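Local coordinates for protein DNA polymerase III subunit beta (Deinococcus radiodurans, PDB 4TRT) that probably forms a ring-shaped homodimer around DNA that tethers DNA polymerases and other proteins to it and makes them processive, at residues R154-V167 with D179-A193. Residues are numbered along the deposited sequence; the frame is centred on the assembly and turned at random.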
ATOM      1  N   ARG A 154      -1.101 -20.944 -21.471  1.00 36.60           N
ATOM      2  CA  ARG A 154      -0.308 -19.995 -20.715  1.00 37.92           C
ATOM      3  C   ARG A 154      -0.311 -18.625 -21.390  1.00 38.03           C
ATOM      4  O   ARG A 154       0.199 -17.664 -20.833  1.00 37.49           O
ATOM      5  CB  ARG A 154       1.129 -20.531 -20.503  1.00 39.79           C
ATOM      6  CG  ARG A 154       1.167 -21.970 -19.984  1.00 41.09           C
ATOM      7  CD  ARG A 154       2.564 -22.560 -19.871  1.00 41.54           C
ATOM      8  NE  ARG A 154       2.469 -24.017 -19.757  1.00 43.32           N
ATOM      9  CZ  ARG A 154       3.411 -24.879 -20.132  1.00 45.92           C
ATOM     10  NH1 ARG A 154       4.563 -24.445 -20.642  1.00 44.38           N
ATOM     11  NH2 ARG A 154       3.191 -26.188 -20.015  1.00 46.87           N
ATOM     12  N   GLY A 155      -0.916 -18.524 -22.570  1.00 36.81           N
ATOM     13  CA  GLY A 155      -0.985 -17.253 -23.290  1.00 36.56           C
ATOM     14  C   GLY A 155      -2.395 -16.792 -23.600  1.00 35.90           C
ATOM     15  O   GLY A 155      -3.376 -17.474 -23.283  1.00 38.69           O
ATOM     16  N   ILE A 156      -2.494 -15.603 -24.181  1.00 35.16           N
ATOM     17  CA  ILE A 156      -3.774 -15.040 -24.565  1.00 34.53           C
ATOM     18  C   ILE A 156      -3.863 -15.082 -26.100  1.00 35.93           C
ATOM     19  O   ILE A 156      -2.970 -14.576 -26.799  1.00 34.49           O
ATOM     20  CB  ILE A 156      -3.944 -13.583 -24.071  1.00 34.46           C
ATOM     21  CG1 ILE A 156      -4.183 -13.495 -22.557  1.00 35.99           C
ATOM     22  CG2 ILE A 156      -5.163 -12.957 -24.744  1.00 33.10           C
ATOM     23  CD1 ILE A 156      -3.105 -14.066 -21.689  1.00 37.24           C
ATOM     24  N   LYS A 157      -4.936 -15.672 -26.626  1.00 33.32           N
ATOM     25  CA  LYS A 157      -5.125 -15.728 -28.067  1.00 35.00           C
ATOM     26  C   LYS A 157      -5.699 -14.404 -28.556  1.00 36.10           C
ATOM     27  O   LYS A 157      -6.592 -13.863 -27.933  1.00 34.99           O
ATOM     28  CB  LYS A 157      -6.081 -16.847 -28.473  1.00 35.77           C
ATOM     29  CG  LYS A 157      -6.069 -17.146 -29.978  1.00 37.78           C
ATOM     30  CD  LYS A 157      -7.285 -17.951 -30.382  1.00 39.93           C
ATOM     31  CE  LYS A 157      -7.235 -18.480 -31.813  1.00 43.40           C
ATOM     32  NZ  LYS A 157      -8.565 -19.036 -32.175  1.00 43.67           N
ATOM     33  N   LEU A 158      -5.168 -13.899 -29.667  1.00 36.77           N
ATOM     34  CA  LEU A 158      -5.782 -12.792 -30.393  1.00 37.84           C
ATOM     35  C   LEU A 158      -6.277 -13.313 -31.743  1.00 38.75           C
ATOM     36  O   LEU A 158      -5.512 -13.923 -32.490  1.00 42.05           O
ATOM     37  CB  LEU A 158      -4.766 -11.668 -30.592  1.00 39.95           C
ATOM     38  CG  LEU A 158      -5.281 -10.470 -31.410  1.00 44.37           C
ATOM     39  CD1 LEU A 158      -6.365  -9.753 -30.621  1.00 43.33           C
ATOM     40  CD2 LEU A 158      -4.169  -9.493 -31.751  1.00 46.20           C
ATOM     41  N   GLU A 159      -7.554 -13.085 -32.038  1.00 40.88           N
ATOM     42  CA  GLU A 159      -8.182 -13.473 -33.302  1.00 43.40           C
ATOM     43  C   GLU A 159      -8.623 -12.233 -34.052  1.00 46.10           C
ATOM     44  O   GLU A 159      -9.162 -11.308 -33.434  1.00 45.26           O
ATOM     45  CB  GLU A 159      -9.471 -14.254 -33.047  1.00 45.67           C
ATOM     46  CG  GLU A 159      -9.332 -15.619 -32.434  1.00 45.35           C
ATOM     47  CD  GLU A 159     -10.678 -16.250 -32.114  1.00 45.40           C
ATOM     48  OE1 GLU A 159     -11.727 -15.718 -32.518  1.00 47.27           O
ATOM     49  OE2 GLU A 159     -10.692 -17.298 -31.445  1.00 45.51           O
ATOM     50  N   HIS A 160      -8.439 -12.224 -35.370  1.00 48.14           N
ATOM     51  CA  HIS A 160      -8.994 -11.164 -36.221  1.00 53.21           C
ATOM     52  C   HIS A 160     -10.184 -11.648 -37.013  1.00 57.58           C
ATOM     53  O   HIS A 160     -10.184 -12.771 -37.525  1.00 58.99           O
ATOM     54  CB  HIS A 160      -7.929 -10.598 -37.145  1.00 55.26           C
ATOM     55  CG  HIS A 160      -6.988  -9.647 -36.456  1.00 55.41           C
ATOM     56  ND1 HIS A 160      -5.858 -10.053 -35.845  1.00 57.09           N
ATOM     57  CD2 HIS A 160      -7.060  -8.270 -36.280  1.00 55.34           C
ATOM     58  CE1 HIS A 160      -5.234  -8.984 -35.319  1.00 56.32           C
ATOM     59  NE2 HIS A 160      -5.973  -7.895 -35.587  1.00 54.89           N
ATOM     60  N   HIS A 161     -11.212 -10.802 -37.092  1.00 59.73           N
ATOM     61  CA  HIS A 161     -12.452 -11.102 -37.828  1.00 64.03           C
ATOM     62  C   HIS A 161     -12.925  -9.875 -38.562  1.00 67.75           C
ATOM     63  O   HIS A 161     -14.026  -9.383 -38.307  1.00 69.69           O
ATOM     64  CB  HIS A 161     -13.577 -11.559 -36.886  1.00 63.00           C
ATOM     65  CG  HIS A 161     -13.220 -12.724 -35.993  1.00 62.04           C
ATOM     66  ND1 HIS A 161     -13.459 -14.006 -36.343  1.00 62.94           N
ATOM     67  CD2 HIS A 161     -12.665 -12.761 -34.710  1.00 58.58           C
ATOM     68  CE1 HIS A 161     -13.053 -14.825 -35.344  1.00 60.43           C
ATOM     69  NE2 HIS A 161     -12.577 -14.062 -34.346  1.00 56.60           N
ATOM     70  N   GLY A 162     -12.089  -9.343 -39.450  1.00 70.95           N
ATOM     71  CA  GLY A 162     -12.512  -8.261 -40.341  1.00 74.67           C
ATOM     72  C   GLY A 162     -12.719  -6.917 -39.655  1.00 75.47           C
ATOM     73  O   GLY A 162     -11.769  -6.182 -39.412  1.00 75.19           O
ATOM     74  N   GLU A 163     -13.974  -6.597 -39.349  1.00 75.90           N
ATOM     75  CA  GLU A 163     -14.314  -5.352 -38.654  1.00 76.33           C
ATOM     76  C   GLU A 163     -14.055  -5.421 -37.137  1.00 71.98           C
ATOM     77  O   GLU A 163     -14.131  -4.406 -36.444  1.00 71.16           O
ATOM     78  CB  GLU A 163     -15.787  -4.989 -38.886  1.00 81.10           C
ATOM     79  CG  GLU A 163     -16.147  -4.656 -40.327  1.00 85.95           C
ATOM     80  CD  GLU A 163     -17.636  -4.403 -40.518  1.00 90.95           C
ATOM     81  OE1 GLU A 163     -18.386  -4.410 -39.517  1.00 90.89           O
ATOM     82  OE2 GLU A 163     -18.062  -4.198 -41.673  1.00 93.43           O
ATOM     83  N   SER A 164     -13.762  -6.607 -36.614  1.00 67.52           N
ATOM     84  CA  SER A 164     -13.535  -6.748 -35.171  1.00 61.85           C
ATOM     85  C   SER A 164     -12.491  -7.812 -34.868  1.00 57.72           C
ATOM     86  O   SER A 164     -12.091  -8.593 -35.736  1.00 59.60           O
ATOM     87  CB  SER A 164     -14.860  -7.051 -34.441  1.00 63.45           C
ATOM     88  OG  SER A 164     -15.108  -8.439 -34.351  1.00 62.99           O
ATOM     89  N   ALA A 165     -12.036  -7.799 -33.624  1.00 49.51           N
ATOM     90  CA  ALA A 165     -11.052  -8.743 -33.143  1.00 46.30           C
ATOM     91  C   ALA A 165     -11.520  -9.298 -31.793  1.00 43.74           C
ATOM     92  O   ALA A 165     -12.469  -8.779 -31.194  1.00 39.61           O
ATOM     93  CB  ALA A 165      -9.711  -8.047 -32.992  1.00 46.08           C
ATOM     94  N   ARG A 166     -10.836 -10.328 -31.313  1.00 40.08           N
ATOM     95  CA  ARG A 166     -11.228 -11.000 -30.083  1.00 39.88           C
ATOM     96  C   ARG A 166      -9.995 -11.473 -29.342  1.00 39.41           C
ATOM     97  O   ARG A 166      -9.046 -11.968 -29.964  1.00 40.98           O
ATOM     98  CB  ARG A 166     -12.106 -12.205 -30.422  1.00 41.52           C
ATOM     99  CG  ARG A 166     -12.322 -13.171 -29.273  1.00 40.51           C
ATOM    100  CD  ARG A 166     -13.231 -14.310 -29.690  1.00 42.26           C
ATOM    101  NE  ARG A 166     -14.608 -13.879 -29.747  1.00 43.55           N
ATOM    102  CZ  ARG A 166     -15.652 -14.690 -29.789  1.00 45.52           C
ATOM    103  NH1 ARG A 166     -15.492 -16.011 -29.813  1.00 46.53           N
ATOM    104  NH2 ARG A 166     -16.867 -14.174 -29.809  1.00 47.08           N
ATOM    105  N   VAL A 167      -9.997 -11.322 -28.018  1.00 35.82           N
ATOM    106  CA  VAL A 167      -8.986 -11.979 -27.187  1.00 34.85           C
ATOM    107  C   VAL A 167      -9.647 -13.035 -26.330  1.00 33.52           C
ATOM    108  O   VAL A 167     -10.780 -12.861 -25.891  1.00 30.93           O
ATOM    109  CB  VAL A 167      -8.182 -11.018 -26.283  1.00 35.88           C
ATOM    110  CG1 VAL A 167      -7.180 -10.221 -27.113  1.00 36.98           C
ATOM    111  CG2 VAL A 167      -9.116 -10.128 -25.471  1.00 35.00           C
ATOM    112  N   ASP A 179     -14.580  -9.306 -27.243  1.00 42.15           N
ATOM    113  CA  ASP A 179     -14.596  -8.810 -28.625  1.00 45.77           C
ATOM    114  C   ASP A 179     -14.427  -7.311 -28.585  1.00 47.75           C
ATOM    115  O   ASP A 179     -14.963  -6.655 -27.690  1.00 49.60           O
ATOM    116  CB  ASP A 179     -15.936  -9.137 -29.310  1.00 47.57           C
ATOM    117  CG  ASP A 179     -16.082 -10.610 -29.641  1.00 48.97           C
ATOM    118  OD1 ASP A 179     -15.131 -11.199 -30.199  1.00 50.48           O
ATOM    119  OD2 ASP A 179     -17.131 -11.205 -29.329  1.00 51.79           O
ATOM    120  N   PHE A 180     -13.684  -6.767 -29.547  1.00 48.44           N
ATOM    121  CA  PHE A 180     -13.462  -5.331 -29.626  1.00 50.76           C
ATOM    122  C   PHE A 180     -13.253  -4.864 -31.084  1.00 52.38           C
ATOM    123  O   PHE A 180     -12.875  -5.665 -31.935  1.00 51.50           O
ATOM    124  CB  PHE A 180     -12.275  -4.950 -28.728  1.00 47.88           C
ATOM    125  CG  PHE A 180     -10.972  -5.604 -29.113  1.00 45.12           C
ATOM    126  CD1 PHE A 180     -10.681  -6.897 -28.719  1.00 44.02           C
ATOM    127  CD2 PHE A 180     -10.022  -4.906 -29.856  1.00 47.71           C
ATOM    128  CE1 PHE A 180      -9.480  -7.500 -29.070  1.00 43.73           C
ATOM    129  CE2 PHE A 180      -8.814  -5.501 -30.212  1.00 44.24           C
ATOM    130  CZ  PHE A 180      -8.542  -6.798 -29.815  1.00 43.44           C
ATOM    131  N   PRO A 181     -13.516  -3.572 -31.383  1.00 57.61           N
ATOM    132  CA  PRO A 181     -13.304  -3.051 -32.747  1.00 59.84           C
ATOM    133  C   PRO A 181     -11.859  -3.178 -33.237  1.00 60.78           C
ATOM    134  O   PRO A 181     -10.915  -2.952 -32.475  1.00 57.09           O
ATOM    135  CB  PRO A 181     -13.689  -1.569 -32.632  1.00 62.85           C
ATOM    136  CG  PRO A 181     -14.532  -1.469 -31.408  1.00 62.60           C
ATOM    137  CD  PRO A 181     -14.059  -2.541 -30.479  1.00 59.01           C
ATOM    138  N   ALA A 182     -11.695  -3.525 -34.508  1.00 65.97           N
ATOM    139  CA  ALA A 182     -10.367  -3.680 -35.086  1.00 69.57           C
ATOM    140  C   ALA A 182     -10.334  -3.162 -36.527  1.00 78.11           C
ATOM    141  O   ALA A 182     -11.331  -3.236 -37.254  1.00 79.49           O
ATOM    142  CB  ALA A 182      -9.936  -5.138 -35.025  1.00 68.17           C
ATOM    143  N   SER A 183      -9.195  -2.598 -36.919  1.00 84.53           N
ATOM    144  CA  SER A 183      -8.923  -2.304 -38.325  1.00 92.29           C
ATOM    145  C   SER A 183      -8.265  -3.584 -38.802  1.00 92.95           C
ATOM    146  O   SER A 183      -7.037  -3.715 -38.815  1.00 96.21           O
ATOM    147  CB  SER A 183      -8.016  -1.081 -38.475  1.00 93.98           C
ATOM    148  OG  SER A 183      -7.996  -0.620 -39.813  1.00100.01           O
ATOM    149  N   GLY A 184      -9.111  -4.541 -39.166  1.00 93.43           N
ATOM    150  CA  GLY A 184      -8.785  -5.943 -38.946  1.00 90.99           C
ATOM    151  C   GLY A 184      -8.666  -6.821 -40.167  1.00 90.49           C
ATOM    152  O   GLY A 184      -9.662  -7.269 -40.714  1.00 95.66           O
ATOM    153  N   ASP A 185      -7.442  -7.054 -40.610  1.00 85.80           N
ATOM    154  CA  ASP A 185      -7.148  -8.229 -41.396  1.00 83.11           C
ATOM    155  C   ASP A 185      -5.732  -8.632 -41.007  1.00 78.42           C
ATOM    156  O   ASP A 185      -4.769  -8.130 -41.573  1.00 82.03           O
ATOM    157  CB  ASP A 185      -7.255  -7.911 -42.881  1.00 88.39           C
ATOM    158  CG  ASP A 185      -7.547  -9.145 -43.728  1.00 91.50           C
ATOM    159  OD1 ASP A 185      -8.294 -10.045 -43.271  1.00 89.52           O
ATOM    160  OD2 ASP A 185      -7.033  -9.202 -44.864  1.00 93.85           O
ATOM    161  N   GLY A 186      -5.609  -9.494 -40.005  1.00 69.21           N
ATOM    162  CA  GLY A 186      -4.298  -9.917 -39.508  1.00 66.12           C
ATOM    163  C   GLY A 186      -4.292 -11.376 -39.120  1.00 61.97           C
ATOM    164  O   GLY A 186      -5.264 -12.082 -39.335  1.00 60.18           O
ATOM    165  N   LYS A 187      -3.198 -11.845 -38.544  1.00 59.10           N
ATOM    166  CA  LYS A 187      -3.140 -13.266 -38.214  1.00 58.23           C
ATOM    167  C   LYS A 187      -3.337 -13.534 -36.726  1.00 52.39           C
ATOM    168  O   LYS A 187      -3.091 -12.672 -35.881  1.00 52.34           O
ATOM    169  CB  LYS A 187      -1.854 -13.919 -38.726  1.00 61.20           C
ATOM    170  CG  LYS A 187      -0.571 -13.474 -38.057  1.00 60.12           C
ATOM    171  CD  LYS A 187       0.598 -14.322 -38.527  1.00 62.57           C
ATOM    172  CE  LYS A 187       1.853 -14.019 -37.736  1.00 62.16           C
ATOM    173  NZ  LYS A 187       2.995 -14.805 -38.279  1.00 64.65           N
ATOM    174  N   ASN A 188      -3.776 -14.748 -36.426  1.00 49.69           N
ATOM    175  CA  ASN A 188      -3.973 -15.158 -35.057  1.00 49.15           C
ATOM    176  C   ASN A 188      -2.636 -15.306 -34.351  1.00 45.95           C
ATOM    177  O   ASN A 188      -1.675 -15.827 -34.926  1.00 41.85           O
ATOM    178  CB  ASN A 188      -4.775 -16.452 -34.967  1.00 50.91           C
ATOM    179  CG  ASN A 188      -6.216 -16.276 -35.403  1.00 52.39           C
ATOM    180  OD1 ASN A 188      -6.616 -15.206 -35.890  1.00 56.54           O
ATOM    181  ND2 ASN A 188      -6.996 -17.331 -35.256  1.00 51.54           N
ATOM    182  N   LEU A 189      -2.600 -14.815 -33.116  1.00 42.94           N
ATOM    183  CA  LEU A 189      -1.396 -14.750 -32.285  1.00 43.29           C
ATOM    184  C   LEU A 189      -1.735 -15.308 -30.905  1.00 40.25           C
ATOM    185  O   LEU A 189      -2.873 -15.211 -30.473  1.00 40.92           O
ATOM    186  CB  LEU A 189      -0.958 -13.292 -32.102  1.00 44.07           C
ATOM    187  CG  LEU A 189      -0.650 -12.461 -33.354  1.00 46.14           C
ATOM    188  CD1 LEU A 189      -0.516 -10.995 -32.994  1.00 47.41           C
ATOM    189  CD2 LEU A 189       0.605 -12.952 -34.049  1.00 48.71           C
ATOM    190  N   ILE A 190      -0.748 -15.895 -30.237  1.00 38.87           N
ATOM    191  CA  ILE A 190      -0.862 -16.257 -28.834  1.00 37.11           C
ATOM    192  C   ILE A 190       0.261 -15.548 -28.091  1.00 36.07           C
ATOM    193  O   ILE A 190       1.438 -15.809 -28.343  1.00 34.51           O
ATOM    194  CB  ILE A 190      -0.762 -17.772 -28.585  1.00 39.65           C
ATOM    195  CG1 ILE A 190      -1.812 -18.524 -29.429  1.00 41.50           C
ATOM    196  CG2 ILE A 190      -0.926 -18.050 -27.089  1.00 38.64           C
ATOM    197  CD1 ILE A 190      -1.630 -20.028 -29.453  1.00 42.82           C
ATOM    198  N   ILE A 191      -0.117 -14.642 -27.186  1.00 34.38           N
ATOM    199  CA  ILE A 191       0.820 -13.783 -26.466  1.00 36.22           C
ATOM    200  C   ILE A 191       1.025 -14.308 -25.034  1.00 35.83           C
ATOM    201  O   ILE A 191       0.058 -14.515 -24.327  1.00 36.07           O
ATOM    202  CB  ILE A 191       0.277 -12.332 -26.374  1.00 38.79           C
ATOM    203  CG1 ILE A 191      -0.149 -11.809 -27.746  1.00 43.25           C
ATOM    204  CG2 ILE A 191       1.290 -11.399 -25.711  1.00 38.57           C
ATOM    205  CD1 ILE A 191       0.988 -11.643 -28.714  1.00 47.18           C
ATOM    206  N   PRO A 192       2.284 -14.506 -24.593  1.00 36.58           N
ATOM    207  CA  PRO A 192       2.498 -14.975 -23.219  1.00 36.00           C
ATOM    208  C   PRO A 192       1.824 -14.047 -22.207  1.00 37.35           C
ATOM    209  O   PRO A 192       1.863 -12.824 -22.386  1.00 36.96           O
ATOM    210  CB  PRO A 192       4.020 -14.960 -23.076  1.00 39.32           C
ATOM    211  CG  PRO A 192       4.537 -15.074 -24.463  1.00 39.73           C
ATOM    212  CD  PRO A 192       3.553 -14.334 -25.317  1.00 37.84           C
ATOM    213  N   ALA A 193       1.154 -14.614 -21.202  1.00 37.63           N
ATOM    214  CA  ALA A 193       0.355 -13.813 -20.252  1.00 37.43           C
ATOM    215  C   ALA A 193       1.167 -12.721 -19.555  1.00 39.48           C
ATOM    216  O   ALA A 193       0.679 -11.595 -19.388  1.00 39.68           O
ATOM    217  CB  ALA A 193      -0.302 -14.695 -19.198  1.00 37.55           C
TER
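The methyl of A165 sits over one face of the F180 ring, its CB 3.6 Å from F180 CZ and shifted toward the rim. At the ring edge lie L158 CD1 and, in plane, V167 N. F180 CG stands between its backbone N and carbonyl carbon (chi1 61°), which lays the ring across A165; L133 and A136 of helix 130-140 also touch it. The H160 ring has G186 CA over one face and K187 O near its plane at the edge. G186 N, also over a face of this ring, is buried without a partner in the model. On the sheet face opposite A165 and F180, R166 grips D179 side-on. R166 NE bonds to D179 OD1 at 2.8 Å and R166 NH2 to D179 OD2 at 3.0 Å, a bidentate salt bridge with guanidinium and carboxylate planes 28° apart. R166 NH1 bonds to Y238 OH. L158 with L189, I156 with I191 and A165 with F180 are antiparallel hydrogen-bonded pairs. I156 and I191 touch V196 of helix 193-202. Hairpin 155-161/164-170 is thus flanked by 189-192 and 175-181. These four strands are the central domain's part of a sheet that continues through 353-357, as in the beta sliding clamp fold.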